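Local structure of plasmin and fibronectin-binding protein A (Streptococcus pneumoniae, 4MR0) at residues K446-A451 against I464-N469; I506-S511 against I515-N520. The protein acts as a surface adhesin and invasin that binds human fibronectin, plasmin, plasminogen and serum albumin, this chain holding its parallel beta-helix part. One frame throughout, in Å; residues are numbered along the deposited sequence.

Interaction 1: K446-A451 against I464-N469; sequences KAIRVA and ITVTKN
Val450 and Ile464 meet tip to tip across the interior of a right-handed parallel beta-helix, the fold of pectate lyase-like proteins, where strands on two faces of the coil turn their alternate side chains inward. The residues 446-451 and 464-469 run on separate faces, so the contact is made by side chains alone, the CA atoms of Val450 and Ile464 lying 8.0 Å apart. From Val450 the branch point CB comes within 4.2 Å of Ile464 CG2. Its CG1, anti to the backbone N (chi1 175°), makes the most contacts: it lies 3.8 Å from Ile464 CG2 and 3.9 Å from Ile464 CD1. The other methyl, Val450 CG2, rests 4.0 Å from that same Ile464 CG2, which therefore sits against both arms of the valine fork. Beta-branched residues suit such strands, being compatible with extended backbone while offering two methyl-bearing branches to the core. Leu485 and Leu492, from the strands of the following coil, continue the apolar layer around this pair. Toward the other end, Ile448 and Val466 lie alongside each other, pointing broadly opposite ways. On strand 445-451, Arg449, between the two inward residues Ile448 and Val450, points the other way and forms salt bridges with Asp453 and Glu484. After Thr467 the chain turns at Lys468, a break within strand 462-473, and brings Asn469 back inward. There the longer branch of Ile448 ends in CD1, 3.8 Å from Val466 CG1 and 4.1 Å from Asn469 CG.

Interaction 2: I506-S511 against I515-N520; sequences IVIEDS and ITVLNN
Ile515 opens its strand by extending CD1 to Ser511, with CB of the serine 3.8 Å away and the backbone O of the same residue at 3.9 Å. Serine is small enough to bring the chain close where it turns between the two faces of the beta-helix, and its OG is hydrogen-bonded to the backbone N of Val488. The other branch of Ile515 ends in CG2, 4.5 Å from Ile508 CD1 at the fringe of the contact. Two residues on, Val517 again faces inward. Its chi1 of 180° puts CG1 opposite the backbone N and leaves CG2 to meet Ile508 CD1 at 3.5 Å, tighter than usual for two carbons, the two side chains lying alongside one another and pointing opposite ways. At Asn519 a positive phi of 45° bends the chain sharply round a corner, and Asn520 points back inside. Ile506 crosses it at about a right angle, its CD1 3.8 Å from both CG and ND2 of the amide. That amide is engaged at both ends, OD1 accepting from the N of Asn497 and ND2 donating to the O of Val494. With these bonds made to the preceding coil, the asparagine can be buried at the corner and still present its carbon framework to an isoleucine methyl. Between the two segments themselves it is mainly carbon that meets carbon, so cohesion there probably comes from dispersion and exclusion of water, while the polar ends of Ser511 and Asn520 are satisfied by the neighbouring coil.

How the interactions relate
Interaction 1 comes first along the chain and closes before interaction 2 opens; their centres are 10 Å apart and their nearest atoms about 5 Å, without touching. Both join the same two faces of the beta-helix. Strands 445-451 and 506-509 belong to one face, with strand 483-486 between them, while strands 462-473 and 515-523 lie on another, separated by strand 490-500. The two contacts are thus equivalent layers two coils apart, and the intervening coil packs on both: Leu485 and Leu492 touch residues of each. Such repeated inward packing is consistent with a largely apolar interior along this part of the solenoid, with polar residues at the corners.

Interaction 1: K446-A451 against I464-N469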
loop_
_atom_site.group_PDB
_atom_site.type_symbol
_atom_site.label_atom_id
_atom_site.label_comp_id
_atom_site.label_asym_id
_atom_site.label_seq_id
_atom_site.Cartn_x
_atom_site.Cartn_y
_atom_site.Cartn_z
ATOM N N LYS A 446 7.546 3.844 14.152
ATOM C CA LYS A 446 7.415 2.500 14.693
ATOM C C LYS A 446 7.645 1.562 13.508
ATOM O O LYS A 446 7.168 1.828 12.403
ATOM C CB LYS A 446 5.998 2.328 15.243
ATOM C CG LYS A 446 5.789 1.130 16.148
ATOM C CD LYS A 446 4.312 1.008 16.511
ATOM C CE LYS A 446 4.088 1.137 18.013
ATOM N NZ LYS A 446 3.270 2.330 18.347
ATOM N N ALA A 447 8.375 0.472 13.722
ATOM C CA ALA A 447 8.641 -0.459 12.631
ATOM C C ALA A 447 7.407 -1.281 12.272
ATOM O O ALA A 447 6.921 -1.239 11.144
ATOM C CB ALA A 447 9.787 -1.395 13.006
ATOM N N ILE A 448 6.902 -2.018 13.251
ATOM C CA ILE A 448 5.760 -2.897 13.047
ATOM C C ILE A 448 4.642 -2.697 14.046
ATOM O O ILE A 448 4.881 -2.570 15.250
ATOM C CB ILE A 448 6.199 -4.377 13.143
ATOM C CG1 ILE A 448 7.278 -4.667 12.104
ATOM C CG2 ILE A 448 5.001 -5.290 12.962
ATOM C CD1 ILE A 448 7.936 -6.033 12.271
ATOM N N ARG A 449 3.413 -2.717 13.537
ATOM C CA ARG A 449 2.232 -2.564 14.366
ATOM C C ARG A 449 1.082 -3.416 13.828
ATOM O O ARG A 449 0.784 -3.382 12.633
ATOM C CB ARG A 449 1.808 -1.092 14.401
ATOM C CG ARG A 449 0.537 -0.822 15.174
ATOM C CD ARG A 449 0.266 0.675 15.256
ATOM N NE ARG A 449 -0.824 0.977 16.179
ATOM C CZ ARG A 449 -2.114 0.882 15.881
ATOM N NH1 ARG A 449 -2.498 0.497 14.668
ATOM N NH2 ARG A 449 -3.022 1.167 16.803
ATOM N N VAL A 450 0.457 -4.190 14.711
ATOM C CA VAL A 450 -0.689 -5.022 14.354
ATOM C C VAL A 450 -1.650 -4.792 15.501
ATOM O O VAL A 450 -1.317 -5.066 16.660
ATOM C CB VAL A 450 -0.340 -6.527 14.289
ATOM C CG1 VAL A 450 -1.607 -7.348 14.046
ATOM C CG2 VAL A 450 0.652 -6.779 13.171
ATOM N N ALA A 451 -2.843 -4.291 15.206
ATOM C CA ALA A 451 -3.741 -4.017 16.307
ATOM C C ALA A 451 -5.226 -3.928 16.048
ATOM O O ALA A 451 -5.682 -3.784 14.913
ATOM C CB ALA A 451 -3.290 -2.727 16.981
ATOM N N ILE A 464 -1.632 -13.981 13.650
ATOM C CA ILE A 464 -0.656 -12.956 13.321
ATOM C C ILE A 464 0.730 -13.537 13.573
ATOM O O ILE A 464 0.991 -14.061 14.656
ATOM C CB ILE A 464 -0.827 -11.717 14.233
ATOM C CG1 ILE A 464 -2.261 -11.180 14.138
ATOM C CG2 ILE A 464 0.192 -10.658 13.855
ATOM C CD1 ILE A 464 -2.705 -10.810 12.725
ATOM N N THR A 465 1.614 -13.430 12.586
ATOM C CA THR A 465 2.973 -13.950 12.713
ATOM C C THR A 465 4.006 -12.894 12.343
ATOM O O THR A 465 3.972 -12.336 11.241
ATOM C CB THR A 465 3.194 -15.183 11.798
ATOM O OG1 THR A 465 2.324 -16.245 12.204
ATOM C CG2 THR A 465 4.643 -15.664 11.871
ATOM N N VAL A 466 4.920 -12.622 13.270
ATOM C CA VAL A 466 5.989 -11.654 13.051
ATOM C C VAL A 466 7.284 -12.417 13.319
ATOM O O VAL A 466 7.667 -12.629 14.480
ATOM C CB VAL A 466 5.881 -10.460 14.020
ATOM C CG1 VAL A 466 6.985 -9.459 13.721
ATOM C CG2 VAL A 466 4.504 -9.796 13.889
ATOM N N THR A 467 7.958 -12.821 12.246
ATOM C CA THR A 467 9.173 -13.620 12.386
ATOM C C THR A 467 10.372 -13.201 11.551
ATOM O O THR A 467 10.231 -12.700 10.438
ATOM C CB THR A 467 8.892 -15.087 12.022
ATOM O OG1 THR A 467 8.360 -15.139 10.688
ATOM C CG2 THR A 467 7.897 -15.706 12.986
ATOM N N LYS A 468 11.556 -13.453 12.105
ATOM C CA LYS A 468 12.819 -13.180 11.438
ATOM C C LYS A 468 12.993 -11.812 10.798
ATOM O O LYS A 468 13.705 -11.675 9.808
ATOM C CB LYS A 468 13.093 -14.274 10.400
ATOM C CG LYS A 468 13.365 -15.639 11.038
ATOM C CD LYS A 468 13.778 -16.696 10.023
ATOM C CE LYS A 468 14.195 -17.987 10.740
ATOM N NZ LYS A 468 14.555 -19.097 9.803
ATOM N N ASN A 469 12.349 -10.799 11.361
ATOM C CA ASN A 469 12.505 -9.453 10.844
ATOM C C ASN A 469 13.729 -8.840 11.516
ATOM O O ASN A 469 14.079 -9.206 12.645
ATOM C CB ASN A 469 11.278 -8.603 11.164
ATOM C CG ASN A 469 10.026 -9.129 10.513
ATOM O OD1 ASN A 469 9.258 -9.873 11.122
ATOM N ND2 ASN A 469 9.815 -8.753 9.265
#

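Interaction 2: I506-S511 against I515-N520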
loop_
_atom_site.group_PDB
_atom_site.type_symbol
_atom_site.label_atom_id
_atom_site.label_comp_id
_atom_site.label_asym_id
_atom_site.label_seq_id
_atom_site.Cartn_x
_atom_site.Cartn_y
_atom_site.Cartn_z
ATOM N N ILE A 506 9.688 -5.280 22.006
ATOM C CA ILE A 506 8.372 -5.802 21.672
ATOM C C ILE A 506 7.360 -5.533 22.779
ATOM O O ILE A 506 7.643 -5.742 23.961
ATOM C CB ILE A 506 8.424 -7.328 21.431
ATOM C CG1 ILE A 506 9.318 -7.630 20.229
ATOM C CG2 ILE A 506 7.014 -7.879 21.219
ATOM C CD1 ILE A 506 9.738 -9.089 20.129
ATOM N N VAL A 507 6.180 -5.066 22.388
ATOM C CA VAL A 507 5.114 -4.812 23.340
ATOM C C VAL A 507 3.894 -5.607 22.908
ATOM O O VAL A 507 3.405 -5.447 21.790
ATOM C CB VAL A 507 4.718 -3.315 23.402
ATOM C CG1 VAL A 507 3.512 -3.145 24.321
ATOM C CG2 VAL A 507 5.886 -2.476 23.904
ATOM N N ILE A 508 3.427 -6.487 23.787
ATOM C CA ILE A 508 2.244 -7.292 23.517
ATOM C C ILE A 508 1.248 -6.867 24.584
ATOM O O ILE A 508 1.448 -7.116 25.776
ATOM C CB ILE A 508 2.553 -8.795 23.617
ATOM C CG1 ILE A 508 3.495 -9.187 22.477
ATOM C CG2 ILE A 508 1.265 -9.607 23.543
ATOM C CD1 ILE A 508 3.909 -10.647 22.499
ATOM N N GLU A 509 0.178 -6.216 24.142
ATOM C CA GLU A 509 -0.824 -5.682 25.047
ATOM C C GLU A 509 -2.245 -6.161 24.811
ATOM O O GLU A 509 -2.760 -6.076 23.700
ATOM C CB GLU A 509 -0.788 -4.155 24.961
ATOM C CG GLU A 509 -1.785 -3.437 25.848
ATOM C CD GLU A 509 -1.691 -1.924 25.706
ATOM O OE1 GLU A 509 -0.668 -1.432 25.173
ATOM O OE2 GLU A 509 -2.636 -1.230 26.140
ATOM N N ASP A 510 -2.876 -6.652 25.874
ATOM C CA ASP A 510 -4.263 -7.113 25.814
ATOM C C ASP A 510 -4.567 -8.225 24.824
ATOM O O ASP A 510 -5.700 -8.344 24.357
ATOM C CB ASP A 510 -5.185 -5.930 25.518
ATOM C CG ASP A 510 -5.431 -5.067 26.732
ATOM O OD1 ASP A 510 -6.174 -5.517 27.631
ATOM O OD2 ASP A 510 -4.878 -3.945 26.792
ATOM N N SER A 511 -3.573 -9.044 24.507
ATOM C CA SER A 511 -3.786 -10.139 23.572
ATOM C C SER A 511 -4.285 -11.377 24.311
ATOM O O SER A 511 -3.938 -11.600 25.471
ATOM C CB SER A 511 -2.493 -10.434 22.812
ATOM O OG SER A 511 -2.106 -9.294 22.056
ATOM N N ILE A 515 -0.409 -17.526 22.447
ATOM C CA ILE A 515 0.675 -16.581 22.237
ATOM C C ILE A 515 2.014 -17.312 22.332
ATOM O O ILE A 515 2.232 -18.122 23.243
ATOM C CB ILE A 515 0.626 -15.461 23.284
ATOM C CG1 ILE A 515 -0.694 -14.689 23.138
ATOM C CG2 ILE A 515 1.829 -14.536 23.124
ATOM C CD1 ILE A 515 -0.867 -13.550 24.124
ATOM N N THR A 516 2.901 -17.029 21.383
ATOM C CA THR A 516 4.218 -17.654 21.343
ATOM C C THR A 516 5.253 -16.610 20.970
ATOM O O THR A 516 5.187 -16.020 19.895
ATOM C CB THR A 516 4.282 -18.781 20.288
ATOM O OG1 THR A 516 3.186 -19.679 20.474
ATOM C CG2 THR A 516 5.586 -19.563 20.426
ATOM N N VAL A 517 6.198 -16.374 21.871
ATOM C CA VAL A 517 7.263 -15.407 21.639
ATOM C C VAL A 517 8.553 -16.172 21.886
ATOM O O VAL A 517 8.917 -16.431 23.032
ATOM C CB VAL A 517 7.146 -14.220 22.612
ATOM C CG1 VAL A 517 8.267 -13.221 22.358
ATOM C CG2 VAL A 517 5.793 -13.544 22.434
ATOM N N LEU A 518 9.241 -16.539 20.809
ATOM C CA LEU A 518 10.451 -17.342 20.941
ATOM C C LEU A 518 11.735 -16.838 20.314
ATOM O O LEU A 518 11.793 -16.506 19.129
ATOM C CB LEU A 518 10.194 -18.752 20.402
ATOM C CG LEU A 518 8.997 -19.521 20.960
ATOM C CD1 LEU A 518 8.758 -20.763 20.112
ATOM C CD2 LEU A 518 9.246 -19.889 22.419
ATOM N N ASN A 519 12.769 -16.808 21.144
ATOM C CA ASN A 519 14.113 -16.436 20.744
ATOM C C ASN A 519 14.331 -15.224 19.855
ATOM O O ASN A 519 14.936 -15.320 18.789
ATOM C CB ASN A 519 14.770 -17.663 20.123
ATOM C CG ASN A 519 14.604 -18.900 20.995
ATOM O OD1 ASN A 519 14.906 -18.872 22.185
ATOM N ND2 ASN A 519 14.120 -19.983 20.409
ATOM N N ASN A 520 13.837 -14.080 20.302
ATOM C CA ASN A 520 14.045 -12.841 19.575
ATOM C C ASN A 520 15.385 -12.342 20.120
ATOM O O ASN A 520 15.808 -12.767 21.195
ATOM C CB ASN A 520 12.925 -11.854 19.893
ATOM C CG ASN A 520 11.579 -12.317 19.366
ATOM O OD1 ASN A 520 11.316 -12.263 18.164
ATOM N ND2 ASN A 520 10.722 -12.785 20.265
#